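Local coordinates for periplasmic binding protein (Roseiflexus sp. RS-1, PDB 5GJ3) that binds heme in the periplasm, here carrying two hemes at once, and probably hands it on to a bacterial heme-uptake transporter, at residues A[137-142]-A[260-265]; A[143-148]-A[199-204]. All blocks are in the same frame, centred on the assembly; numbering follows the deposited sequence.

Overall arrangement
The two contacts follow one another along the chain, 137-142 running straight into 143-148, and helix 250-267 packs against both. In contact 1 one flank of that helix takes the loop after helix 115-136; another flank lies on the parallel strand pair of contact 2, where Phe261 CZ comes 3.7 Å from Val145 CG2 and Ala264 CB 3.5 Å from Val201 CG2. The centres of the two contacts are about 13 Å apart. Contact 1 is a surface contact, about 22 Å from the chain centre. Contact 2 is buried, holds a zinc ligand and lies close to a heme: His144 binds the zinc ion, and the side chain of Phe147 is about 5 Å from a heme.

Contact 1 of 2, residues A[137-142]-A[260-265]; sequences RRITNP and AFYDAA
Arg138 NE bonds to Leu135 O, three residues back, and the guanidinium as a whole lies flat on the ring of Tyr262. The two planes are only 17° apart and Arg138 CZ sits 4.0 Å from the centroid of the Tyr262 ring, so this is a stack and a cation-pi contact together. It is offset: Arg138 NH2 lies 3.6 Å from Tyr262 CG, over the inner end of the ring, and Arg138 CB comes 3.8 Å from CE1 of Tyr262. The bend in the arginine chain, chi3 -61°, turns the guanidinium down onto the ring. Ile139 meets the helix with both branches. Its CG1 slides past Tyr262 CD1 at 3.9 Å, the longer arm ends with CD1 3.9 Å from Phe261 CB, and the short branch puts CG2 at 4.1 Å from Ala265 CB. Loop and helix come closest farther on, with Asn141 O 3.2 Å from Ala265 CB. A serine in place of Tyr262 would probably leave one face of the guanidinium without its aromatic partner, freer to turn about its side-chain bonds, and cost Ile139 CG1 its packing against the ring. The contact thus packs helix 250-267 on the loop that leads from helix 115-136, probably the long domain-linking helix of this class of periplasmic binding protein, to strand 144-151 of the C-terminal lobe.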
loop_
_atom_site.group_PDB
_atom_site.type_symbol
_atom_site.label_atom_id
_atom_site.label_comp_id
_atom_site.label_asym_id
_atom_site.label_seq_id
_atom_site.Cartn_x
_atom_site.Cartn_y
_atom_site.Cartn_z
ATOM N N ARG A 137 9.137 16.205 -11.154
ATOM C CA ARG A 137 9.060 17.406 -12.006
ATOM C C ARG A 137 10.109 17.462 -13.126
ATOM O O ARG A 137 9.934 18.182 -14.073
ATOM C CB ARG A 137 9.136 18.686 -11.164
ATOM C CG ARG A 137 7.820 19.027 -10.552
ATOM C CD ARG A 137 7.887 20.288 -9.693
ATOM N NE ARG A 137 6.657 20.318 -8.905
ATOM C CZ ARG A 137 6.548 19.939 -7.630
ATOM N NH1 ARG A 137 7.602 19.548 -6.923
ATOM N NH2 ARG A 137 5.370 19.989 -7.048
ATOM N N ARG A 138 11.179 16.687 -13.056
ATOM C CA ARG A 138 12.099 16.623 -14.186
ATOM C C ARG A 138 11.517 15.881 -15.413
ATOM O O ARG A 138 12.134 15.869 -16.480
ATOM C CB ARG A 138 13.356 15.890 -13.768
ATOM C CG ARG A 138 14.001 16.399 -12.463
ATOM C CD ARG A 138 15.173 15.501 -12.138
ATOM N NE ARG A 138 14.726 14.116 -11.928
ATOM C CZ ARG A 138 15.519 13.053 -11.924
ATOM N NH1 ARG A 138 16.822 13.161 -12.084
ATOM N NH2 ARG A 138 15.020 11.849 -11.733
ATOM N N ILE A 139 10.385 15.195 -15.242
ATOM C CA ILE A 139 9.880 14.351 -16.318
ATOM C C ILE A 139 9.063 15.265 -17.225
ATOM O O ILE A 139 8.043 15.804 -16.830
ATOM C CB ILE A 139 9.081 13.122 -15.828
ATOM C CG1 ILE A 139 10.010 12.115 -15.120
ATOM C CG2 ILE A 139 8.413 12.413 -17.023
ATOM C CD1 ILE A 139 9.275 11.118 -14.230
ATOM N N THR A 140 9.535 15.475 -18.442
ATOM C CA THR A 140 8.760 16.311 -19.355
ATOM C C THR A 140 8.054 15.433 -20.393
ATOM O O THR A 140 7.132 15.901 -21.078
ATOM C CB THR A 140 9.652 17.344 -20.061
ATOM O OG1 THR A 140 10.662 16.632 -20.752
ATOM C CG2 THR A 140 10.290 18.320 -19.063
ATOM N N ASN A 141 8.480 14.172 -20.512
ATOM C CA ASN A 141 7.812 13.242 -21.407
ATOM C C ASN A 141 7.260 12.014 -20.635
ATOM O O ASN A 141 7.903 10.976 -20.562
ATOM C CB ASN A 141 8.731 12.850 -22.561
ATOM C CG ASN A 141 8.030 11.988 -23.581
ATOM O OD1 ASN A 141 6.897 12.276 -23.986
ATOM N ND2 ASN A 141 8.689 10.904 -23.993
ATOM N N PRO A 142 6.083 12.160 -20.012
ATOM C CA PRO A 142 5.786 11.125 -19.019
ATOM C C PRO A 142 5.413 9.748 -19.604
ATOM O O PRO A 142 4.617 9.652 -20.549
ATOM C CB PRO A 142 4.630 11.705 -18.230
ATOM C CG PRO A 142 4.015 12.752 -19.092
ATOM C CD PRO A 142 5.115 13.278 -19.985
ATOM N N ALA A 260 12.543 5.195 -11.716
ATOM C CA ALA A 260 12.217 4.263 -12.817
ATOM C C ALA A 260 11.451 4.946 -13.979
ATOM O O ALA A 260 11.748 4.746 -15.171
ATOM C CB ALA A 260 11.427 3.096 -12.278
ATOM N N PHE A 261 10.493 5.798 -13.633
ATOM C CA PHE A 261 9.693 6.460 -14.655
ATOM C C PHE A 261 10.579 7.398 -15.474
ATOM O O PHE A 261 10.389 7.554 -16.697
ATOM C CB PHE A 261 8.586 7.261 -13.976
ATOM C CG PHE A 261 7.455 6.421 -13.385
ATOM C CD1 PHE A 261 7.462 5.013 -13.428
ATOM C CD2 PHE A 261 6.394 7.066 -12.733
ATOM C CE1 PHE A 261 6.404 4.281 -12.867
ATOM C CE2 PHE A 261 5.345 6.355 -12.170
ATOM C CZ PHE A 261 5.353 4.959 -12.237
ATOM N N TYR A 262 11.550 8.026 -14.810
ATOM C CA TYR A 262 12.445 8.985 -15.485
ATOM C C TYR A 262 13.227 8.232 -16.554
ATOM O O TYR A 262 13.374 8.709 -17.677
ATOM C CB TYR A 262 13.394 9.672 -14.464
ATOM C CG TYR A 262 14.308 10.714 -15.081
ATOM C CD1 TYR A 262 13.914 12.078 -15.200
ATOM C CD2 TYR A 262 15.574 10.354 -15.542
ATOM C CE1 TYR A 262 14.776 13.032 -15.781
ATOM C CE2 TYR A 262 16.440 11.295 -16.122
ATOM C CZ TYR A 262 16.035 12.621 -16.234
ATOM O OH TYR A 262 16.919 13.503 -16.793
ATOM N N ASP A 263 13.719 7.060 -16.190
ATOM C CA ASP A 263 14.458 6.214 -17.115
ATOM C C ASP A 263 13.611 5.775 -18.321
ATOM O O ASP A 263 14.057 5.809 -19.472
ATOM C CB ASP A 263 14.992 4.982 -16.395
ATOM C CG ASP A 263 15.963 4.210 -17.287
ATOM O OD1 ASP A 263 17.135 4.624 -17.407
ATOM O OD2 ASP A 263 15.530 3.255 -17.938
ATOM N N ALA A 264 12.374 5.377 -18.036
ATOM C CA ALA A 264 11.413 5.030 -19.080
ATOM C C ALA A 264 11.094 6.215 -19.985
ATOM O O ALA A 264 10.960 6.023 -21.214
ATOM C CB ALA A 264 10.153 4.446 -18.472
ATOM N N ALA A 265 10.978 7.425 -19.410
ATOM C CA ALA A 265 10.716 8.635 -20.208
ATOM C C ALA A 265 11.840 8.837 -21.234
ATOM O O ALA A 265 11.596 9.276 -22.349
ATOM C CB ALA A 265 10.608 9.885 -19.331
#

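Contact 2 of 2, residues A[143-148]-A[199-204]; sequences PHVLFL and PDVLLV. With ZN (zinc ion), chain E.
Val145 and Val201 lie side by side with their side chains pointing the same way, CG2 of Val145 4.1 Å from CB of Val201. On the same face of the sheet Phe147 and Leu203 cross at a slant: Leu203 CG meets the ring edge in its plane, 3.8 Å from Phe147 CD1. Both residues extend their CG anti to the backbone N (chi1 178° and -179°), torsions that lie behind this meeting. On the other face Leu146 CB packs on Pro199 CB at 3.8 Å, and Leu148 CD1 reaches across to Leu202 CD2 at 4.0 Å. Between the faces runs a parallel ladder, in which Leu146 N gives to Val201 O and Leu146 O takes the N-H of Leu203 at 2.8 Å. The ladder starts at His144, whose O accepts from both Asp200 N and Val201 N. His144 N in turn gives to Asp200 OD2 at 2.9 Å, on the anti lone pair of that oxygen. The imidazole turns away from the strand pair: NE2 of His144 binds the zinc ion at 2.1 Å, with Asp180 a second ligand, and ND1 donates to a water in the ring plane at 2.6 Å. Asp200 OD1 forms a salt bridge with Arg269 and a hydrogen bond with Ser268. These are adjacent parallel strands in the C-terminal lobe of the two-lobed periplasmic binding protein fold. Strands 175-176 and 235-238 flank 144-148 and 201-204 respectively, while helices 164-171 and 250-267 pack on the face bearing Val145 and Leu203.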
loop_
_atom_site.group_PDB
_atom_site.type_symbol
_atom_site.label_atom_id
_atom_site.label_comp_id
_atom_site.label_asym_id
_atom_site.label_seq_id
_atom_site.Cartn_x
_atom_site.Cartn_y
_atom_site.Cartn_z
ATOM N N PRO A 143 5.948 8.693 -19.012
ATOM C CA PRO A 143 5.634 7.363 -19.514
ATOM C C PRO A 143 4.223 6.891 -19.164
ATOM O O PRO A 143 3.672 7.238 -18.084
ATOM C CB PRO A 143 6.673 6.498 -18.814
ATOM C CG PRO A 143 6.816 7.167 -17.449
ATOM C CD PRO A 143 6.853 8.632 -17.831
ATOM N N HIS A 144 3.629 6.105 -20.068
ATOM C CA HIS A 144 2.370 5.390 -19.775
ATOM C C HIS A 144 2.612 4.145 -18.882
ATOM O O HIS A 144 3.439 3.271 -19.204
ATOM C CB HIS A 144 1.623 5.009 -21.068
ATOM C CG HIS A 144 0.717 6.101 -21.561
ATOM N ND1 HIS A 144 1.194 7.336 -21.938
ATOM C CD2 HIS A 144 -0.632 6.174 -21.660
ATOM C CE1 HIS A 144 0.187 8.123 -22.272
ATOM N NE2 HIS A 144 -0.932 7.439 -22.119
ATOM N N VAL A 145 1.906 4.089 -17.747
ATOM C CA VAL A 145 2.228 3.058 -16.738
ATOM C C VAL A 145 0.961 2.187 -16.515
ATOM O O VAL A 145 -0.121 2.733 -16.323
ATOM C CB VAL A 145 2.678 3.705 -15.396
ATOM C CG1 VAL A 145 3.013 2.640 -14.373
ATOM C CG2 VAL A 145 3.919 4.599 -15.603
ATOM N N LEU A 146 1.085 0.863 -16.564
ATOM C CA LEU A 146 -0.082 0.024 -16.255
ATOM C C LEU A 146 0.190 -0.809 -14.989
ATOM O O LEU A 146 1.169 -1.562 -14.932
ATOM C CB LEU A 146 -0.386 -0.896 -17.436
ATOM C CG LEU A 146 -1.684 -1.669 -17.377
ATOM C CD1 LEU A 146 -2.920 -0.744 -17.485
ATOM C CD2 LEU A 146 -1.655 -2.739 -18.496
ATOM N N PHE A 147 -0.652 -0.655 -13.974
ATOM C CA PHE A 147 -0.556 -1.512 -12.802
ATOM C C PHE A 147 -1.424 -2.774 -12.959
ATOM O O PHE A 147 -2.636 -2.661 -13.239
ATOM C CB PHE A 147 -1.012 -0.767 -11.536
ATOM C CG PHE A 147 -0.980 -1.632 -10.302
ATOM C CD1 PHE A 147 0.200 -1.815 -9.617
ATOM C CD2 PHE A 147 -2.127 -2.317 -9.869
ATOM C CE1 PHE A 147 0.244 -2.652 -8.496
ATOM C CE2 PHE A 147 -2.101 -3.143 -8.757
ATOM C CZ PHE A 147 -0.911 -3.295 -8.060
ATOM N N LEU A 148 -0.831 -3.951 -12.762
ATOM C CA LEU A 148 -1.568 -5.223 -12.878
ATOM C C LEU A 148 -1.575 -5.870 -11.513
ATOM O O LEU A 148 -0.520 -6.035 -10.872
ATOM C CB LEU A 148 -0.894 -6.219 -13.836
ATOM C CG LEU A 148 -0.794 -5.696 -15.283
ATOM C CD1 LEU A 148 -0.008 -6.626 -16.175
ATOM C CD2 LEU A 148 -2.191 -5.474 -15.855
ATOM N N PRO A 199 1.391 0.023 -22.493
ATOM C CA PRO A 199 2.250 0.720 -21.549
ATOM C C PRO A 199 3.770 0.673 -21.852
ATOM O O PRO A 199 4.283 -0.326 -22.403
ATOM C CB PRO A 199 1.989 -0.032 -20.232
ATOM C CG PRO A 199 1.638 -1.431 -20.714
ATOM C CD PRO A 199 0.709 -1.114 -21.875
ATOM N N ASP A 200 4.452 1.730 -21.407
ATOM C CA ASP A 200 5.899 1.869 -21.384
ATOM C C ASP A 200 6.493 1.153 -20.172
ATOM O O ASP A 200 7.649 0.690 -20.210
ATOM C CB ASP A 200 6.259 3.377 -21.260
ATOM C CG ASP A 200 5.867 4.171 -22.503
ATOM O OD1 ASP A 200 6.361 3.768 -23.598
ATOM O OD2 ASP A 200 5.093 5.167 -22.400
ATOM N N VAL A 201 5.713 1.115 -19.092
ATOM C CA VAL A 201 6.097 0.456 -17.816
ATOM C C VAL A 201 4.974 -0.466 -17.356
ATOM O O VAL A 201 3.831 -0.075 -17.336
ATOM C CB VAL A 201 6.406 1.522 -16.706
ATOM C CG1 VAL A 201 6.845 0.848 -15.368
ATOM C CG2 VAL A 201 7.473 2.507 -17.224
ATOM N N LEU A 202 5.315 -1.695 -16.984
ATOM C CA LEU A 202 4.397 -2.557 -16.254
ATOM C C LEU A 202 4.722 -2.530 -14.746
ATOM O O LEU A 202 5.835 -2.878 -14.316
ATOM C CB LEU A 202 4.470 -3.995 -16.795
ATOM C CG LEU A 202 3.863 -4.101 -18.207
ATOM C CD1 LEU A 202 4.358 -5.349 -18.900
ATOM C CD2 LEU A 202 2.339 -4.099 -18.151
ATOM N N LEU A 203 3.755 -2.093 -13.960
ATOM C CA LEU A 203 3.932 -2.036 -12.506
ATOM C C LEU A 203 3.137 -3.183 -11.860
ATOM O O LEU A 203 1.944 -3.312 -12.070
ATOM C CB LEU A 203 3.491 -0.659 -11.976
ATOM C CG LEU A 203 3.604 -0.342 -10.476
ATOM C CD1 LEU A 203 5.033 -0.411 -9.996
ATOM C CD2 LEU A 203 3.019 1.028 -10.144
ATOM N N VAL A 204 3.828 -4.039 -11.110
ATOM C CA VAL A 204 3.200 -5.209 -10.484
ATOM C C VAL A 204 3.619 -5.378 -9.002
ATOM O O VAL A 204 4.551 -4.732 -8.526
ATOM C CB VAL A 204 3.614 -6.504 -11.211
ATOM C CG1 VAL A 204 3.118 -6.453 -12.669
ATOM C CG2 VAL A 204 5.134 -6.720 -11.118
HETATM ZN ZN ZN E . -3.010 7.788 -22.350
HETATM O O HOH W 1 3.532 8.238 -22.542
#